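PDB 6NSI: manganese-binding protein from Chlamydia trachomatis, which binds iron, manganese and nickel ions, preferring ferrous iron, and delivers them to the membrane permease of an ABC transporter for import into the cytoplasm. Local coordinates for residues Q52-N57 with K69-N74. Sequence-based numbering, arbitrary orientation.
Sequences QLIFCN and KHLEGN
I54 meets L71, in the last turn of helix 65-71, with one branch and N74, in the turn that follows, with the other. With chi1 at -62°, CG1 lies beside the backbone N and CG2 anti to it; CG2 approaches CD2 of L71 at 3.8 Å, the two side chains lying aslant one another. The longer branch, extended through CG1, carries CD1 to 4.0 Å from ND2 of N74, whose side chain it meets at about a right angle. A beta-branched, wholly apolar residue suits a buried strand position that must fill space in two directions, and M48 of helix 44-50 adds to the same apolar layer by touching both I54 and L71.

The amide beside I54 is already engaged. N74 ND2 donates to O of H70 over 3.0 Å, with the N-H...O angle at 167° and the acceptor almost in the amide plane, while OD1 accepts from the backbone N of K76. These two bonds fix the rotation of the amide, and ND2 also touches the I54 methyl. The chain reaches this position through a type II turn from L71 to N74, closed by N74 N to L71 O at 3.2 Å; G73, with phi at +84°, takes the turn position where a side chain would press on the preceding carbonyl.

Two residues along the strand, C56 points to the same side as I54. Its small, weakly polar SG faces both methyls of L71, 3.7 Å from CD1 and, more loosely, 4.1 Å from CD2. Leucine's forked end thus lets one buried residue meet both strand side chains. V77 touches both C56 and L71. Between 52-57 and 69-74 side chains make the contact, without a hydrogen bond, in the beta-alpha-beta unit of strand 54-56, helix 65-71 and strand 77-79, part of the four-stranded parallel sheet of this solute-binding protein.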
ATOM      1  N   GLN A  52      18.253  -7.367  14.393  1.00 44.36           N
ATOM      2  CA  GLN A  52      19.005  -6.152  14.701  1.00 43.67           C
ATOM      3  C   GLN A  52      18.188  -4.888  14.481  1.00 42.23           C
ATOM      4  O   GLN A  52      18.469  -3.858  15.111  1.00 36.60           O
ATOM      5  CB  GLN A  52      20.277  -6.066  13.848  1.00 46.42           C
ATOM      6  CG  GLN A  52      21.270  -7.208  14.046  1.00 49.77           C
ATOM      7  CD  GLN A  52      21.708  -7.381  15.491  1.00 41.06           C
ATOM      8  OE1 GLN A  52      22.009  -6.405  16.185  1.00 42.68           O
ATOM      9  NE2 GLN A  52      21.747  -8.630  15.950  1.00 41.11           N
ATOM     10  N   LEU A  53      17.209  -4.946  13.582  1.00 43.61           N
ATOM     11  CA  LEU A  53      16.359  -3.820  13.227  1.00 40.90           C
ATOM     12  C   LEU A  53      14.980  -4.380  12.916  1.00 34.58           C
ATOM     13  O   LEU A  53      14.873  -5.465  12.336  1.00 38.58           O
ATOM     14  CB  LEU A  53      16.902  -3.056  12.009  1.00 45.07           C
ATOM     15  CG  LEU A  53      18.158  -2.186  12.133  1.00 41.60           C
ATOM     16  CD1 LEU A  53      18.600  -1.698  10.754  1.00 36.74           C
ATOM     17  CD2 LEU A  53      17.900  -1.018  13.069  1.00 38.22           C
ATOM     18  N   ILE A  54      13.935  -3.647  13.307  1.00 33.95           N
ATOM     19  CA  ILE A  54      12.540  -4.014  13.027  1.00 35.40           C
ATOM     20  C   ILE A  54      11.909  -2.876  12.240  1.00 35.40           C
ATOM     21  O   ILE A  54      11.667  -1.793  12.792  1.00 35.28           O
ATOM     22  CB  ILE A  54      11.742  -4.282  14.303  1.00 36.56           C
ATOM     23  CG1 ILE A  54      12.342  -5.460  15.072  1.00 36.59           C
ATOM     24  CG2 ILE A  54      10.273  -4.529  13.960  1.00 31.70           C
ATOM     25  CD1 ILE A  54      11.744  -5.648  16.459  1.00 41.12           C
ATOM     26  N   PHE A  55      11.617  -3.126  10.967  1.00 34.61           N
ATOM     27  CA  PHE A  55      11.079  -2.105  10.075  1.00 35.89           C
ATOM     28  C   PHE A  55       9.548  -2.159  10.075  1.00 30.32           C
ATOM     29  O   PHE A  55       8.954  -3.179   9.703  1.00 31.52           O
ATOM     30  CB  PHE A  55      11.646  -2.293   8.667  1.00 36.92           C
ATOM     31  CG  PHE A  55      13.065  -1.806   8.514  1.00 39.86           C
ATOM     32  CD1 PHE A  55      14.120  -2.707   8.467  1.00 40.46           C
ATOM     33  CD2 PHE A  55      13.341  -0.448   8.410  1.00 33.94           C
ATOM     34  CE1 PHE A  55      15.431  -2.260   8.322  1.00 47.32           C
ATOM     35  CE2 PHE A  55      14.654   0.005   8.263  1.00 43.12           C
ATOM     36  CZ  PHE A  55      15.694  -0.901   8.222  1.00 33.88           C
ATOM     37  N   CYS A  56       8.921  -1.063  10.515  1.00 30.10           N
ATOM     38  CA  CYS A  56       7.475  -0.917  10.621  1.00 27.89           C
ATOM     39  C   CYS A  56       6.967   0.146   9.663  1.00 32.44           C
ATOM     40  O   CYS A  56       7.684   1.096   9.319  1.00 34.58           O
ATOM     41  CB  CYS A  56       7.056  -0.508  12.031  1.00 32.37           C
ATOM     42  SG  CYS A  56       7.649  -1.628  13.279  1.00 42.59           S
ATOM     43  N   ASN A  57       5.702  -0.000   9.276  1.00 33.11           N
ATOM     44  CA  ASN A  57       5.051   1.015   8.454  1.00 30.95           C
ATOM     45  C   ASN A  57       4.706   2.247   9.272  1.00 31.53           C
ATOM     46  O   ASN A  57       4.801   3.372   8.770  1.00 29.50           O
ATOM     47  CB  ASN A  57       3.773   0.457   7.822  1.00 29.90           C
ATOM     48  CG  ASN A  57       3.169   1.403   6.810  1.00 26.00           C
ATOM     49  OD1 ASN A  57       3.549   1.375   5.651  1.00 24.01           O
ATOM     50  ND2 ASN A  57       2.213   2.240   7.237  1.00 28.76           N
ATOM     51  N   LYS A  69       2.610  -3.923  22.173  1.00 50.24           N
ATOM     52  CA  LYS A  69       3.419  -4.304  23.340  1.00 56.42           C
ATOM     53  C   LYS A  69       4.894  -4.371  22.976  1.00 53.47           C
ATOM     54  O   LYS A  69       5.757  -3.871  23.713  1.00 50.14           O
ATOM     55  CB  LYS A  69       2.996  -5.666  23.903  1.00 50.82           C
ATOM     56  CG  LYS A  69       1.542  -5.831  24.294  1.00 57.68           C
ATOM     57  CD  LYS A  69       1.237  -7.251  24.847  1.00 64.14           C
ATOM     58  CE  LYS A  69       1.918  -8.379  24.042  1.00 62.14           C
ATOM     59  NZ  LYS A  69       0.992  -9.447  23.512  1.00 47.81           N
ATOM     60  N   HIS A  70       5.195  -4.998  21.836  1.00 46.14           N
ATOM     61  CA  HIS A  70       6.556  -5.334  21.454  1.00 47.10           C
ATOM     62  C   HIS A  70       7.253  -4.242  20.658  1.00 48.35           C
ATOM     63  O   HIS A  70       8.487  -4.233  20.604  1.00 51.36           O
ATOM     64  CB  HIS A  70       6.557  -6.634  20.646  1.00 45.76           C
ATOM     65  CG  HIS A  70       6.165  -7.840  21.442  1.00 50.98           C
ATOM     66  ND1 HIS A  70       4.852  -8.147  21.736  1.00 51.84           N
ATOM     67  CD2 HIS A  70       6.916  -8.814  22.008  1.00 51.12           C
ATOM     68  CE1 HIS A  70       4.812  -9.258  22.452  1.00 50.48           C
ATOM     69  NE2 HIS A  70       6.050  -9.684  22.628  1.00 56.09           N
ATOM     70  N   LEU A  71       6.508  -3.326  20.042  1.00 48.21           N
ATOM     71  CA  LEU A  71       7.097  -2.332  19.153  1.00 51.41           C
ATOM     72  C   LEU A  71       7.212  -0.951  19.781  1.00 54.23           C
ATOM     73  O   LEU A  71       8.183  -0.234  19.510  1.00 47.82           O
ATOM     74  CB  LEU A  71       6.279  -2.223  17.863  1.00 43.50           C
ATOM     75  CG  LEU A  71       6.180  -3.454  16.961  1.00 39.85           C
ATOM     76  CD1 LEU A  71       5.339  -3.124  15.706  1.00 34.17           C
ATOM     77  CD2 LEU A  71       7.564  -3.969  16.598  1.00 42.83           C
ATOM     78  N   GLU A  72       6.232  -0.553  20.590  1.00 46.30           N
ATOM     79  CA  GLU A  72       6.255   0.756  21.229  1.00 56.84           C
ATOM     80  C   GLU A  72       7.377   0.790  22.266  1.00 59.16           C
ATOM     81  O   GLU A  72       7.411  -0.038  23.183  1.00 59.52           O
ATOM     82  CB  GLU A  72       4.891   1.059  21.858  1.00 52.37           C
ATOM     83  CG  GLU A  72       3.827   1.454  20.810  1.00 58.64           C
ATOM     84  CD  GLU A  72       2.389   1.532  21.341  1.00 60.51           C
ATOM     85  OE1 GLU A  72       2.117   1.057  22.465  1.00 66.22           O
ATOM     86  OE2 GLU A  72       1.518   2.065  20.614  1.00 56.39           O
ATOM     87  N   GLY A  73       8.317   1.719  22.098  1.00 55.37           N
ATOM     88  CA  GLY A  73       9.456   1.822  22.993  1.00 54.91           C
ATOM     89  C   GLY A  73      10.614   0.901  22.675  1.00 55.79           C
ATOM     90  O   GLY A  73      11.595   0.875  23.431  1.00 52.77           O
ATOM     91  N   ASN A  74      10.531   0.144  21.589  1.00 53.38           N
ATOM     92  CA  ASN A  74      11.582  -0.779  21.195  1.00 47.93           C
ATOM     93  C   ASN A  74      12.647  -0.030  20.399  1.00 50.30           C
ATOM     94  O   ASN A  74      12.339   0.499  19.318  1.00 42.55           O
ATOM     95  CB  ASN A  74      10.991  -1.908  20.367  1.00 41.39           C
ATOM     96  CG  ASN A  74      11.951  -3.040  20.160  1.00 44.89           C
ATOM     97  OD1 ASN A  74      13.137  -2.824  19.931  1.00 44.75           O
ATOM     98  ND2 ASN A  74      11.446  -4.265  20.237  1.00 37.38           N
TER